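Tyrosine specific protein phosphatase, putative (Trypanosoma brucei, PDB 3M4U) is a protein tyrosine phosphatase that acts in the parasite's life-cycle switch and dephosphorylates the nucleolar protein NOPP44/46. Local coordinates at residues 19-24 and 282-287; 192-197 and 210-215. One frame throughout, in Å; residues are numbered along the deposited sequence.

Contact 1 of 2, residues 19-24 and 282-287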
loop_
_atom_site.group_PDB
_atom_site.type_symbol
_atom_site.label_atom_id
_atom_site.label_comp_id
_atom_site.label_asym_id
_atom_site.label_seq_id
_atom_site.Cartn_x
_atom_site.Cartn_y
_atom_site.Cartn_z
ATOM N N SER A 19 -14.037 0.661 22.192
ATOM C CA SER A 19 -15.350 1.231 21.914
ATOM C C SER A 19 -15.245 2.475 21.038
ATOM O O SER A 19 -16.038 2.665 20.112
ATOM C CB SER A 19 -16.065 1.562 23.237
ATOM O OG SER A 19 -16.925 2.689 23.111
ATOM N N ARG A 20 -14.271 3.326 21.348
ATOM C CA ARG A 20 -14.056 4.562 20.597
ATOM C C ARG A 20 -13.580 4.264 19.173
ATOM O O ARG A 20 -14.044 4.871 18.204
ATOM C CB ARG A 20 -13.030 5.469 21.297
ATOM C CG ARG A 20 -12.777 6.762 20.531
ATOM C CD ARG A 20 -11.598 7.578 21.030
ATOM N NE ARG A 20 -11.285 8.612 20.044
ATOM C CZ ARG A 20 -10.584 9.717 20.285
ATOM N NH1 ARG A 20 -10.106 9.955 21.501
ATOM N NH2 ARG A 20 -10.368 10.593 19.307
ATOM N N MET A 21 -12.635 3.343 19.049
ATOM C CA MET A 21 -12.157 2.967 17.730
ATOM C C MET A 21 -13.299 2.355 16.942
ATOM O O MET A 21 -13.459 2.636 15.746
ATOM C CB MET A 21 -10.960 2.017 17.821
ATOM C CG MET A 21 -9.739 2.700 18.432
ATOM S SD MET A 21 -8.221 1.723 18.455
ATOM C CE MET A 21 -8.753 0.253 19.331
ATOM N N GLN A 22 -14.116 1.551 17.614
ATOM C CA GLN A 22 -15.207 0.890 16.914
ATOM C C GLN A 22 -16.214 1.889 16.339
ATOM O O GLN A 22 -16.510 1.851 15.133
ATOM C CB GLN A 22 -15.861 -0.179 17.788
ATOM C CG GLN A 22 -17.351 -0.040 17.993
ATOM C CD GLN A 22 -17.765 -0.555 19.368
ATOM O OE1 GLN A 22 -17.145 -1.486 19.900
ATOM N NE2 GLN A 22 -18.797 0.063 19.960
ATOM N N ARG A 23 -16.714 2.813 17.159
ATOM C CA ARG A 23 -17.700 3.748 16.621
ATOM C C ARG A 23 -17.069 4.763 15.669
ATOM O O ARG A 23 -17.732 5.266 14.762
ATOM C CB ARG A 23 -18.568 4.407 17.707
ATOM C CG ARG A 23 -17.865 5.385 18.625
ATOM C CD ARG A 23 -18.814 5.887 19.726
ATOM N NE ARG A 23 -18.063 6.492 20.822
ATOM C CZ ARG A 23 -17.639 5.815 21.879
ATOM N NH1 ARG A 23 -17.927 4.522 21.978
ATOM N NH2 ARG A 23 -16.941 6.427 22.830
ATOM N N GLU A 24 -15.785 5.049 15.855
ATOM C CA GLU A 24 -15.072 5.859 14.874
ATOM C C GLU A 24 -15.057 5.148 13.523
ATOM O O GLU A 24 -15.307 5.764 12.482
ATOM C CB GLU A 24 -13.636 6.135 15.321
ATOM C CG GLU A 24 -13.489 7.255 16.339
ATOM C CD GLU A 24 -12.045 7.675 16.521
ATOM O OE1 GLU A 24 -11.154 6.856 16.191
ATOM O OE2 GLU A 24 -11.798 8.812 16.991
ATOM N N VAL A 282 -4.339 -0.795 14.482
ATOM C CA VAL A 282 -2.893 -0.777 14.271
ATOM C C VAL A 282 -2.354 0.656 14.168
ATOM O O VAL A 282 -1.346 1.002 14.795
ATOM C CB VAL A 282 -2.516 -1.610 13.017
ATOM C CG1 VAL A 282 -1.124 -1.256 12.491
ATOM C CG2 VAL A 282 -2.621 -3.083 13.331
ATOM N N ILE A 283 -3.043 1.496 13.400
ATOM C CA ILE A 283 -2.622 2.891 13.240
ATOM C C ILE A 283 -2.601 3.636 14.580
ATOM O O ILE A 283 -1.642 4.358 14.879
ATOM C CB ILE A 283 -3.503 3.648 12.211
ATOM C CG1 ILE A 283 -3.599 2.843 10.917
ATOM C CG2 ILE A 283 -2.925 5.020 11.897
ATOM C CD1 ILE A 283 -4.544 3.442 9.920
ATOM N N TYR A 284 -3.649 3.456 15.383
ATOM C CA TYR A 284 -3.699 4.075 16.709
ATOM C C TYR A 284 -2.585 3.551 17.578
ATOM O O TYR A 284 -1.965 4.297 18.325
ATOM C CB TYR A 284 -5.033 3.800 17.407
ATOM C CG TYR A 284 -6.057 4.892 17.254
ATOM C CD1 TYR A 284 -5.853 6.147 17.820
ATOM C CD2 TYR A 284 -7.230 4.675 16.533
ATOM C CE1 TYR A 284 -6.797 7.170 17.670
ATOM C CE2 TYR A 284 -8.180 5.680 16.389
ATOM C CZ TYR A 284 -7.961 6.923 16.970
ATOM O OH TYR A 284 -8.900 7.924 16.829
ATOM N N MET A 285 -2.329 2.254 17.466
ATOM C CA MET A 285 -1.351 1.610 18.311
ATOM C C MET A 285 0.055 2.022 17.927
ATOM O O MET A 285 0.972 1.926 18.731
ATOM C CB MET A 285 -1.483 0.102 18.215
ATOM C CG MET A 285 -2.724 -0.478 18.856
ATOM S SD MET A 285 -2.679 -2.274 18.630
ATOM C CE MET A 285 -4.272 -2.750 19.309
ATOM N N THR A 286 0.226 2.460 16.685
ATOM C CA THR A 286 1.523 2.907 16.224
ATOM C C THR A 286 1.766 4.255 16.861
ATOM O O THR A 286 2.849 4.525 17.370
ATOM C CB THR A 286 1.554 3.058 14.691
ATOM O OG1 THR A 286 1.221 1.805 14.086
ATOM C CG2 THR A 286 2.949 3.487 14.223
ATOM N N VAL A 287 0.735 5.095 16.828
ATOM C CA VAL A 287 0.741 6.404 17.495
ATOM C C VAL A 287 0.969 6.325 19.009
ATOM O O VAL A 287 1.899 6.949 19.536
ATOM C CB VAL A 287 -0.589 7.131 17.269
ATOM C CG1 VAL A 287 -0.646 8.421 18.096
ATOM C CG2 VAL A 287 -0.786 7.401 15.780
#
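With CG trans to its carbonyl carbon (chi1 -80°) and the rest of its chain extended, E24 carries its carboxylate out from helix 14-31 to the hydroxyl of Y284, whose ring reaches across from helix 277-290. Y284 OH donates to the syn lone pair of E24 OE1 at 2.6 Å; E24 OE1 lies at the ring's edge, near its plane, and the carboxylate is turned 27° from the ring. Tyrosine suits this place because it both spans a wide gap, the axes of segments 19-24 and 282-287 coming no closer than 11.9 Å, and ends in a donor. R20 steadies the acid from one turn earlier. Its guanidinium comes side-on, NE at 3.1 Å and NH2 at 3.3 Å from E24 OE2, both from the same face of the carboxylate, while R20 NH1 pairs with D256. An arginine can serve two acids in this way, and its charge probably favours the ionised form of E24. Y280 OH adds a second bond to E24 OE1. Beside this polar end M21, bent at its last torsion, slides alongside the ring in an oblique Met-aromatic contact, M21 SD lying 4.6 Å from the Y284 ring centroid. Segments 19-24 and 282-287 cross with 133° between their N-to-C directions. Y280, one turn back on helix 277-290, meets the Y284 ring edge-to-face, and helix 258-269 touches both partners, Y260 at E24 and V259 at Y284.

Contact 2 of 2, residues 192-197 and 210-215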
loop_
_atom_site.group_PDB
_atom_site.type_symbol
_atom_site.label_atom_id
_atom_site.label_comp_id
_atom_site.label_asym_id
_atom_site.label_seq_id
_atom_site.Cartn_x
_atom_site.Cartn_y
_atom_site.Cartn_z
ATOM N N VAL A 192 10.172 -3.908 -1.948
ATOM C CA VAL A 192 10.252 -4.513 -0.638
ATOM C C VAL A 192 8.949 -5.275 -0.365
ATOM O O VAL A 192 7.865 -4.680 -0.361
ATOM C CB VAL A 192 10.517 -3.423 0.438
ATOM C CG1 VAL A 192 10.491 -4.002 1.843
ATOM C CG2 VAL A 192 11.852 -2.739 0.168
ATOM N N GLN A 193 9.051 -6.590 -0.158
ATOM C CA GLN A 193 7.877 -7.411 0.089
ATOM C C GLN A 193 7.843 -7.914 1.511
ATOM O O GLN A 193 8.822 -8.512 2.007
ATOM C CB GLN A 193 7.814 -8.600 -0.873
ATOM C CG GLN A 193 6.519 -9.394 -0.795
ATOM C CD GLN A 193 6.645 -10.787 -1.393
ATOM O OE1 GLN A 193 7.729 -11.186 -1.836
ATOM N NE2 GLN A 193 5.534 -11.541 -1.409
ATOM N N TYR A 194 6.711 -7.672 2.172
ATOM C CA TYR A 194 6.492 -8.164 3.518
ATOM C C TYR A 194 5.443 -9.249 3.464
ATOM O O TYR A 194 4.328 -9.015 2.948
ATOM C CB TYR A 194 6.014 -7.038 4.425
ATOM C CG TYR A 194 5.634 -7.488 5.824
ATOM C CD1 TYR A 194 6.412 -8.415 6.519
ATOM C CD2 TYR A 194 4.509 -6.970 6.455
ATOM C CE1 TYR A 194 6.060 -8.835 7.793
ATOM C CE2 TYR A 194 4.153 -7.366 7.738
ATOM C CZ TYR A 194 4.934 -8.299 8.410
ATOM O OH TYR A 194 4.567 -8.690 9.687
ATOM N N VAL A 195 5.795 -10.426 3.987
ATOM C CA VAL A 195 4.936 -11.601 3.894
ATOM C C VAL A 195 4.337 -12.061 5.238
ATOM O O VAL A 195 3.713 -13.129 5.326
ATOM C CB VAL A 195 5.666 -12.782 3.196
ATOM C CG1 VAL A 195 6.177 -12.354 1.831
ATOM C CG2 VAL A 195 6.827 -13.300 4.060
ATOM N N GLY A 196 4.514 -11.254 6.276
ATOM C CA GLY A 196 3.961 -11.580 7.579
ATOM C C GLY A 196 2.700 -10.784 7.849
ATOM O O GLY A 196 2.370 -10.499 9.001
ATOM N N TRP A 197 1.986 -10.430 6.776
ATOM C CA TRP A 197 0.771 -9.628 6.899
ATOM C C TRP A 197 -0.382 -10.214 6.079
ATOM O O TRP A 197 -0.482 -9.964 4.882
ATOM C CB TRP A 197 1.061 -8.183 6.469
ATOM C CG TRP A 197 0.078 -7.161 6.990
ATOM C CD1 TRP A 197 -1.134 -7.404 7.566
ATOM C CD2 TRP A 197 0.235 -5.734 6.967
ATOM N NE1 TRP A 197 -1.746 -6.216 7.896
ATOM C CE2 TRP A 197 -0.922 -5.177 7.547
ATOM C CE3 TRP A 197 1.247 -4.876 6.521
ATOM C CZ2 TRP A 197 -1.104 -3.797 7.684
ATOM C CZ3 TRP A 197 1.073 -3.512 6.661
ATOM C CH2 TRP A 197 -0.097 -2.982 7.237
ATOM N N ASP A 210 7.530 -1.619 11.798
ATOM C CA ASP A 210 8.419 -0.490 12.028
ATOM C C ASP A 210 9.527 -0.409 10.991
ATOM O O ASP A 210 9.899 0.675 10.562
ATOM C CB ASP A 210 9.038 -0.572 13.422
ATOM C CG ASP A 210 8.053 -0.236 14.517
ATOM O OD1 ASP A 210 6.928 0.226 14.194
ATOM O OD2 ASP A 210 8.410 -0.430 15.706
ATOM N N GLU A 211 10.077 -1.547 10.601
ATOM C CA GLU A 211 11.076 -1.531 9.553
ATOM C C GLU A 211 10.466 -0.939 8.277
ATOM O O GLU A 211 11.077 -0.084 7.623
ATOM C CB GLU A 211 11.652 -2.932 9.311
ATOM C CG GLU A 211 12.666 -3.001 8.160
ATOM C CD GLU A 211 13.936 -2.199 8.415
ATOM O OE1 GLU A 211 14.044 -1.540 9.479
ATOM O OE2 GLU A 211 14.832 -2.228 7.547
ATOM N N LEU A 212 9.244 -1.351 7.947
ATOM C CA LEU A 212 8.610 -0.841 6.735
ATOM C C LEU A 212 8.486 0.669 6.793
ATOM O O LEU A 212 8.849 1.374 5.846
ATOM C CB LEU A 212 7.233 -1.467 6.510
ATOM C CG LEU A 212 7.228 -2.967 6.222
ATOM C CD1 LEU A 212 5.796 -3.502 6.197
ATOM C CD2 LEU A 212 7.972 -3.258 4.904
ATOM N N LEU A 213 7.963 1.163 7.908
ATOM C CA LEU A 213 7.774 2.595 8.077
ATOM C C LEU A 213 9.104 3.289 7.939
ATOM O O LEU A 213 9.188 4.365 7.357
ATOM C CB LEU A 213 7.154 2.883 9.437
ATOM C CG LEU A 213 5.696 2.441 9.497
ATOM C CD1 LEU A 213 5.208 2.235 10.937
ATOM C CD2 LEU A 213 4.799 3.437 8.732
ATOM N N SER A 214 10.152 2.653 8.456
ATOM C CA SER A 214 11.495 3.226 8.424
ATOM C C SER A 214 12.030 3.272 6.989
ATOM O O SER A 214 12.641 4.257 6.557
ATOM C CB SER A 214 12.439 2.434 9.350
ATOM O OG SER A 214 13.804 2.648 9.003
ATOM N N VAL A 215 11.795 2.195 6.252
ATOM C CA VAL A 215 12.178 2.143 4.855
ATOM C C VAL A 215 11.472 3.216 4.031
ATOM O O VAL A 215 12.057 3.787 3.111
ATOM C CB VAL A 215 11.858 0.781 4.256
ATOM C CG1 VAL A 215 11.820 0.870 2.724
ATOM C CG2 VAL A 215 12.861 -0.247 4.744
#
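L212 divides its two methyls between V192 and Y194, residues two apart on strand 187-194 that both point at the helix. Its CD1 lies 3.7 Å from Y194 CD2 and 4.0 Å from Y194 CB, placed obliquely to the ring, while L212 CD2 meets V192 CG1 at 4.0 Å. Leucine suits the spot because its forked end can touch both neighbours at once. One turn further along helix 206-217, V215 CG1 approaches V192 CG2 more loosely, at 4.4 Å. V192 fits between them: its CG1, trans to the backbone N (chi1 175°), goes to L212, the other branch to V215. Y194 crosses L212 at about a right angle. G196 N lies 3.2 Å above one face of the Y194 ring, and glycine suits the place because a CB there would run into Y194 CE1. The Y194 hydroxyl is held by the backbone N of E204, which fixes the ring's far end. Further out, V192 packs on I172 and L117 from the flanking strands, and R174 pairs with E211. Helix segment 210-215 runs nearly antiparallel to strand segment 192-194 (161°). Between them W197 opens the WPD loop of the classical tyrosine phosphatases, with helix 206-217 following it; W197 O bonds R235, by sequence the arginine of the C-x5-R loop, which binds phosphate in the family and probably does so here.

In the fold
The centre of contact 2 lies about 11 Å from the centre of the chain, where a helix packs on the central sheet; that of contact 1 lies about 19 Å out, joins two helices and is only partly buried. Their chemistry follows this difference. Contact 2 is purely apolar, methyls against methyls and one ring, whereas contact 1 has a hydrogen bond across it, with the acid braced by an arginine of its own helix. They share no helix or strand, and their centres are about 21 Å apart, yet they touch: T286 CG2 on helix 277-290 packs against L213 CD1 on helix 206-217, at 4.2 Å. Contact 1 brings together distant ends of the sequence, while contact 2 is local.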